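Long-range contacts in Maltose/maltodextrin transport permease homologue (Bdellovibrio bacteriovorus HD100, PDB 6FFL), which probably takes part in maltose and maltodextrin uptake, this chain being the MalE-like sugar-binding domain fused to the membrane permease MalF and holding maltotriose here: residues V78-D82 / K104-I108; P169-F174 / T259-P265. All coordinates share one frame; numbering follows the deposited sequence.

Contact 1. Residues V78-D82 / K104-I108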
loop_
_atom_site.group_PDB
_atom_site.type_symbol
_atom_site.label_atom_id
_atom_site.label_comp_id
_atom_site.label_asym_id
_atom_site.label_seq_id
_atom_site.Cartn_x
_atom_site.Cartn_y
_atom_site.Cartn_z
ATOM N N VAL A 78 -3.538 -9.606 18.576
ATOM C CA VAL A 78 -2.509 -10.382 17.888
ATOM C C VAL A 78 -1.361 -10.667 18.846
ATOM O O VAL A 78 -1.122 -9.917 19.800
ATOM C CB VAL A 78 -1.975 -9.677 16.625
ATOM C CG1 VAL A 78 -3.059 -9.654 15.541
ATOM C CG2 VAL A 78 -1.462 -8.273 16.965
ATOM N N ARG A 79 -0.638 -11.760 18.576
ATOM C CA ARG A 79 0.397 -12.265 19.487
ATOM C C ARG A 79 1.762 -11.669 19.149
ATOM O O ARG A 79 2.104 -11.546 17.969
ATOM C CB ARG A 79 0.504 -13.783 19.391
ATOM C CG ARG A 79 -0.791 -14.522 19.644
ATOM C CD ARG A 79 -0.633 -16.014 19.367
ATOM N NE ARG A 79 -1.756 -16.759 19.933
ATOM C CZ ARG A 79 -1.691 -17.506 21.024
ATOM N NH1 ARG A 79 -0.536 -17.649 21.670
ATOM N NH2 ARG A 79 -2.779 -18.127 21.457
ATOM N N PRO A 80 2.571 -11.298 20.141
ATOM C CA PRO A 80 3.975 -10.975 19.849
ATOM C C PRO A 80 4.647 -12.200 19.251
ATOM O O PRO A 80 4.427 -13.320 19.709
ATOM C CB PRO A 80 4.567 -10.631 21.223
ATOM C CG PRO A 80 3.399 -10.436 22.130
ATOM C CD PRO A 80 2.281 -11.264 21.585
ATOM N N LEU A 81 5.451 -11.983 18.207
ATOM C CA LEU A 81 6.075 -13.088 17.486
ATOM C C LEU A 81 7.480 -13.407 17.971
ATOM O O LEU A 81 8.041 -14.434 17.568
ATOM C CB LEU A 81 6.124 -12.774 15.983
ATOM C CG LEU A 81 4.741 -12.622 15.363
ATOM C CD1 LEU A 81 4.850 -12.238 13.899
ATOM C CD2 LEU A 81 3.924 -13.903 15.554
ATOM N N ASP A 82 8.054 -12.555 18.818
ATOM C CA ASP A 82 9.444 -12.718 19.236
ATOM C C ASP A 82 9.691 -14.081 19.869
ATOM O O ASP A 82 10.663 -14.767 19.536
ATOM C CB ASP A 82 9.803 -11.590 20.197
ATOM C CG ASP A 82 9.595 -10.226 19.568
ATOM O OD1 ASP A 82 8.449 -9.705 19.610
ATOM O OD2 ASP A 82 10.571 -9.702 18.993
ATOM N N LYS A 104 8.154 -4.859 20.455
ATOM C CA LYS A 104 7.911 -6.233 20.033
ATOM C C LYS A 104 7.606 -6.295 18.543
ATOM O O LYS A 104 7.244 -5.295 17.911
ATOM C CB LYS A 104 6.745 -6.868 20.808
ATOM C CG LYS A 104 7.011 -7.017 22.307
ATOM C CD LYS A 104 5.735 -7.317 23.087
ATOM C CE LYS A 104 5.811 -6.768 24.509
ATOM N NZ LYS A 104 4.760 -7.347 25.396
ATOM N N HIS A 105 7.722 -7.507 17.999
ATOM C CA HIS A 105 7.408 -7.792 16.598
ATOM C C HIS A 105 6.025 -8.427 16.514
ATOM O O HIS A 105 5.840 -9.561 16.956
ATOM C CB HIS A 105 8.429 -8.746 15.981
ATOM C CG HIS A 105 9.785 -8.152 15.760
ATOM N ND1 HIS A 105 10.869 -8.466 16.551
ATOM C CD2 HIS A 105 10.245 -7.297 14.814
ATOM C CE1 HIS A 105 11.934 -7.817 16.113
ATOM N NE2 HIS A 105 11.583 -7.101 15.061
ATOM N N TYR A 106 5.068 -7.733 15.896
ATOM C CA TYR A 106 3.738 -8.306 15.749
ATOM C C TYR A 106 3.447 -8.799 14.336
ATOM O O TYR A 106 2.393 -9.404 14.114
ATOM C CB TYR A 106 2.664 -7.282 16.174
ATOM C CG TYR A 106 2.656 -7.019 17.675
ATOM C CD1 TYR A 106 2.033 -7.899 18.549
ATOM C CD2 TYR A 106 3.265 -5.888 18.203
ATOM C CE1 TYR A 106 2.017 -7.657 19.928
ATOM C CE2 TYR A 106 3.264 -5.643 19.569
ATOM C CZ TYR A 106 2.640 -6.524 20.418
ATOM O OH TYR A 106 2.642 -6.268 21.768
ATOM N N MET A 107 4.351 -8.567 13.380
ATOM C CA MET A 107 4.083 -8.870 11.985
ATOM C C MET A 107 5.379 -9.284 11.303
ATOM O O MET A 107 6.437 -8.724 11.598
ATOM C CB MET A 107 3.481 -7.648 11.270
ATOM C CG MET A 107 3.439 -7.780 9.771
ATOM S SD MET A 107 2.757 -6.341 8.925
ATOM C CE MET A 107 1.025 -6.426 9.410
ATOM N N ILE A 108 5.302 -10.248 10.385
ATOM C CA ILE A 108 6.424 -10.524 9.492
ATOM C C ILE A 108 5.911 -10.530 8.057
ATOM O O ILE A 108 4.996 -11.294 7.716
ATOM C CB ILE A 108 7.150 -11.842 9.824
ATOM C CG1 ILE A 108 8.177 -12.143 8.737
ATOM C CG2 ILE A 108 6.171 -13.014 9.972
ATOM C CD1 ILE A 108 9.387 -11.238 8.819
HETATM O O HOH W 1 1.230 -11.556 15.470
#
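Asp82 and His105 both swing their first side-chain bond beside the backbone N, with CG anti to the carbonyl carbon (chi1 -58° and -70°), which lets the carboxylate meet the main chain and the ring edge of the histidine at once. This is a histidine-carboxylate hydrogen bond doubled by a main-chain one, joining the first residue of helix 82-85 to strand 104-109 in the N-terminal lobe of the solute-binding protein fold. Asp82 OD1 uses its syn lone pair to take an almost straight bond from His105 N, 2.8 Å away. Asp82 OD2 accepts from His105 ND1, also at 2.8 Å; it lies near the imidazole plane, although the ring nitrogen sits 31° out of the carboxylate plane. Gripped through both oxygens, the carboxylate fixes the rotation of the ring, which also stacks on Phe90, and its charge would tend to favour a protonated imidazole.

One residue back, Leu81 N donates to His105 O at 2.8 Å, so His105 is held through its N-H, its C=O and its ring. The leucine then reaches the next peptide group, with CD1 3.7 Å from Tyr106 C, and its isobutyl group also touches Phe90 and Leu274. On the tyrosine, Pro80 lies alongside the ring, CG 3.8 Å from Tyr106 CE1, while Val78 comes in obliquely, its CG2 3.9 Å from Tyr106 CD1. Val69 and Ala73 of helix 69-74 pack against the same tyrosine. The extended Lys104 chain runs beside the Pro80 ring. A water bridges the two backbones, donating to Arg79 O at 2.6 Å and to Tyr106 O at 2.8 Å; the latter oxygen is also hydrogen-bonded to Ser273 OG.

Contact 2. Residues P169-F174 / T259-P265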
loop_
_atom_site.group_PDB
_atom_site.type_symbol
_atom_site.label_atom_id
_atom_site.label_comp_id
_atom_site.label_asym_id
_atom_site.label_seq_id
_atom_site.Cartn_x
_atom_site.Cartn_y
_atom_site.Cartn_z
ATOM N N PRO A 169 2.059 11.003 -0.465
ATOM C CA PRO A 169 3.431 11.321 -0.882
ATOM C C PRO A 169 3.642 12.800 -1.144
ATOM O O PRO A 169 4.767 13.291 -0.983
ATOM C CB PRO A 169 3.616 10.491 -2.161
ATOM C CG PRO A 169 2.610 9.382 -2.051
ATOM C CD PRO A 169 1.428 10.031 -1.383
ATOM N N PHE A 170 2.597 13.530 -1.539
ATOM C CA PHE A 170 2.774 14.945 -1.866
ATOM C C PHE A 170 2.924 15.819 -0.636
ATOM O O PHE A 170 3.502 16.906 -0.729
ATOM C CB PHE A 170 1.594 15.460 -2.694
ATOM C CG PHE A 170 1.393 14.704 -3.977
ATOM C CD1 PHE A 170 2.258 14.885 -5.049
ATOM C CD2 PHE A 170 0.351 13.805 -4.105
ATOM C CE1 PHE A 170 2.089 14.167 -6.230
ATOM C CE2 PHE A 170 0.174 13.089 -5.282
ATOM C CZ PHE A 170 1.042 13.274 -6.342
ATOM N N ILE A 171 2.409 15.380 0.504
ATOM C CA ILE A 171 2.382 16.246 1.682
ATOM C C ILE A 171 3.788 16.729 2.031
ATOM O O ILE A 171 3.993 17.948 2.095
ATOM C CB ILE A 171 1.691 15.550 2.865
ATOM C CG1 ILE A 171 0.239 15.238 2.497
ATOM C CG2 ILE A 171 1.761 16.446 4.100
ATOM C CD1 ILE A 171 -0.480 14.291 3.491
ATOM N N PRO A 172 4.785 15.854 2.251
ATOM C CA PRO A 172 6.123 16.362 2.588
ATOM C C PRO A 172 6.787 17.128 1.457
ATOM O O PRO A 172 7.673 17.945 1.733
ATOM C CB PRO A 172 6.912 15.088 2.930
ATOM C CG PRO A 172 6.182 13.974 2.239
ATOM C CD PRO A 172 4.738 14.378 2.300
ATOM N N ALA A 173 6.394 16.900 0.199
ATOM C CA ALA A 173 6.967 17.691 -0.887
ATOM C C ALA A 173 6.492 19.137 -0.841
ATOM O O ALA A 173 7.157 20.021 -1.400
ATOM C CB ALA A 173 6.625 17.057 -2.244
ATOM N N PHE A 174 5.365 19.400 -0.183
ATOM C CA PHE A 174 4.873 20.757 -0.003
ATOM C C PHE A 174 5.241 21.333 1.354
ATOM O O PHE A 174 4.856 22.462 1.654
ATOM C CB PHE A 174 3.350 20.805 -0.192
ATOM C CG PHE A 174 2.917 20.721 -1.634
ATOM C CD1 PHE A 174 3.128 21.788 -2.497
ATOM C CD2 PHE A 174 2.300 19.584 -2.123
ATOM C CE1 PHE A 174 2.731 21.717 -3.819
ATOM C CE2 PHE A 174 1.906 19.496 -3.448
ATOM C CZ PHE A 174 2.115 20.572 -4.296
ATOM N N THR A 259 8.610 23.457 -5.409
ATOM C CA THR A 259 9.333 23.233 -4.164
ATOM C C THR A 259 10.657 22.511 -4.348
ATOM O O THR A 259 11.485 22.537 -3.431
ATOM C CB THR A 259 8.471 22.419 -3.179
ATOM O OG1 THR A 259 8.450 21.045 -3.589
ATOM C CG2 THR A 259 7.020 22.953 -3.150
ATOM N N GLY A 260 10.896 21.898 -5.505
ATOM C CA GLY A 260 12.108 21.133 -5.688
ATOM C C GLY A 260 12.160 19.837 -4.918
ATOM O O GLY A 260 13.240 19.254 -4.793
ATOM N N LYS A 261 11.029 19.360 -4.404
ATOM C CA LYS A 261 10.999 18.179 -3.554
ATOM C C LYS A 261 10.300 17.027 -4.255
ATOM O O LYS A 261 9.256 17.209 -4.887
ATOM C CB LYS A 261 10.296 18.458 -2.219
ATOM C CG LYS A 261 10.748 19.733 -1.516
ATOM C CD LYS A 261 12.199 19.662 -1.091
ATOM C CE LYS A 261 12.685 21.014 -0.536
ATOM N NZ LYS A 261 13.364 21.908 -1.549
ATOM N N TRP A 262 10.874 15.844 -4.114
ATOM C CA TRP A 262 10.239 14.619 -4.575
ATOM C C TRP A 262 9.120 14.222 -3.626
ATOM O O TRP A 262 9.347 14.130 -2.411
ATOM C CB TRP A 262 11.258 13.484 -4.632
ATOM C CG TRP A 262 12.323 13.662 -5.653
ATOM C CD1 TRP A 262 13.610 14.065 -5.444
ATOM C CD2 TRP A 262 12.192 13.445 -7.055
ATOM N NE1 TRP A 262 14.292 14.113 -6.642
ATOM C CE2 TRP A 262 13.441 13.736 -7.644
ATOM C CE3 TRP A 262 11.138 13.025 -7.872
ATOM C CZ2 TRP A 262 13.668 13.615 -9.014
ATOM C CZ3 TRP A 262 11.361 12.912 -9.236
ATOM C CH2 TRP A 262 12.614 13.208 -9.793
ATOM N N PRO A 263 7.917 13.962 -4.129
ATOM C CA PRO A 263 6.906 13.297 -3.306
ATOM C C PRO A 263 7.475 12.013 -2.722
ATOM O O PRO A 263 8.221 11.277 -3.376
ATOM C CB PRO A 263 5.765 13.031 -4.294
ATOM C CG PRO A 263 5.902 14.186 -5.282
ATOM C CD PRO A 263 7.395 14.363 -5.442
ATOM N N SER A 264 7.148 11.767 -1.463
ATOM C CA SER A 264 7.812 10.719 -0.703
ATOM C C SER A 264 6.845 9.567 -0.470
ATOM O O SER A 264 5.959 9.668 0.390
ATOM C CB SER A 264 8.311 11.288 0.633
ATOM O OG SER A 264 9.120 10.346 1.308
ATOM N N PRO A 265 6.966 8.462 -1.200
ATOM C CA PRO A 265 6.075 7.322 -0.958
ATOM C C PRO A 265 6.333 6.732 0.417
ATOM O O PRO A 265 7.437 6.821 0.954
ATOM C CB PRO A 265 6.457 6.330 -2.065
ATOM C CG PRO A 265 7.859 6.665 -2.399
ATOM C CD PRO A 265 8.029 8.148 -2.174
#
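Pro169 and Ser264 meet through their backbones at the tight end of this contact. Ser264 N donates to Pro169 O over 2.9 Å, tilted 27° from the carbonyl plane, and Pro169 CA returns a CH contact to Ser264 O at 3.3 Å. Beside this pair Pro263 presents its ring to the short helix 170-173: its CG touches Phe170 CD1 obliquely at 3.7 Å, and its CB lies by the carbonyl of Pro169. Pro172 CG closes on Ser264 CB at 3.8 Å. The hydroxyl of Ser264 turns elsewhere, to Val337 O, while Phe199 meets the Phe170 ring. Ala173 carries the packing on towards the outside, its CB resting on Lys261 O at 3.7 Å.

The far end is more open: Lys261 is exposed, and Phe174 CD1 comes only to 4.1 Å from Thr259 CG2. Thr259 OG1 sits between its backbone N and carbonyl carbon (chi1 76°), and from there it donates to Ala173 O at 2.7 Å. Thr259 OG1 in turn accepts from Lys261 N, closing an ST turn. Lys261 sends only its CB and CG to the carbonyl of Ala173, then bends at chi2 and chi4 until NZ reaches Thr259 O. The segment thus passes from a turn at the surface to the buried Pro263-Ser264-Pro265 that leads into strand 266-274, consistent with an interlobe connection of the periplasmic binding protein fold.

How the contacts relate
Both contacts are partly buried, and they lie far apart: their centres are 32 Å from each other and their nearest atoms about 16 Å, with no touch. Strand 266-274 links them: its residues border contact 1, and segment 259-265 leads into it. Contact 1 ties loop and strand in one lobe through a carboxylate, an imidazole and a bridging water. Contact 2 sets a short helix against an irregular, proline-rich segment, with backbone carbonyls as acceptors and proline rings packed against the helix. Two of the three direct hydrogen bonds of contact 1 use the Asp82 carboxylate, whereas in contact 2 the side-chain bond that crosses between the segments, from Thr259, lies at the outer end.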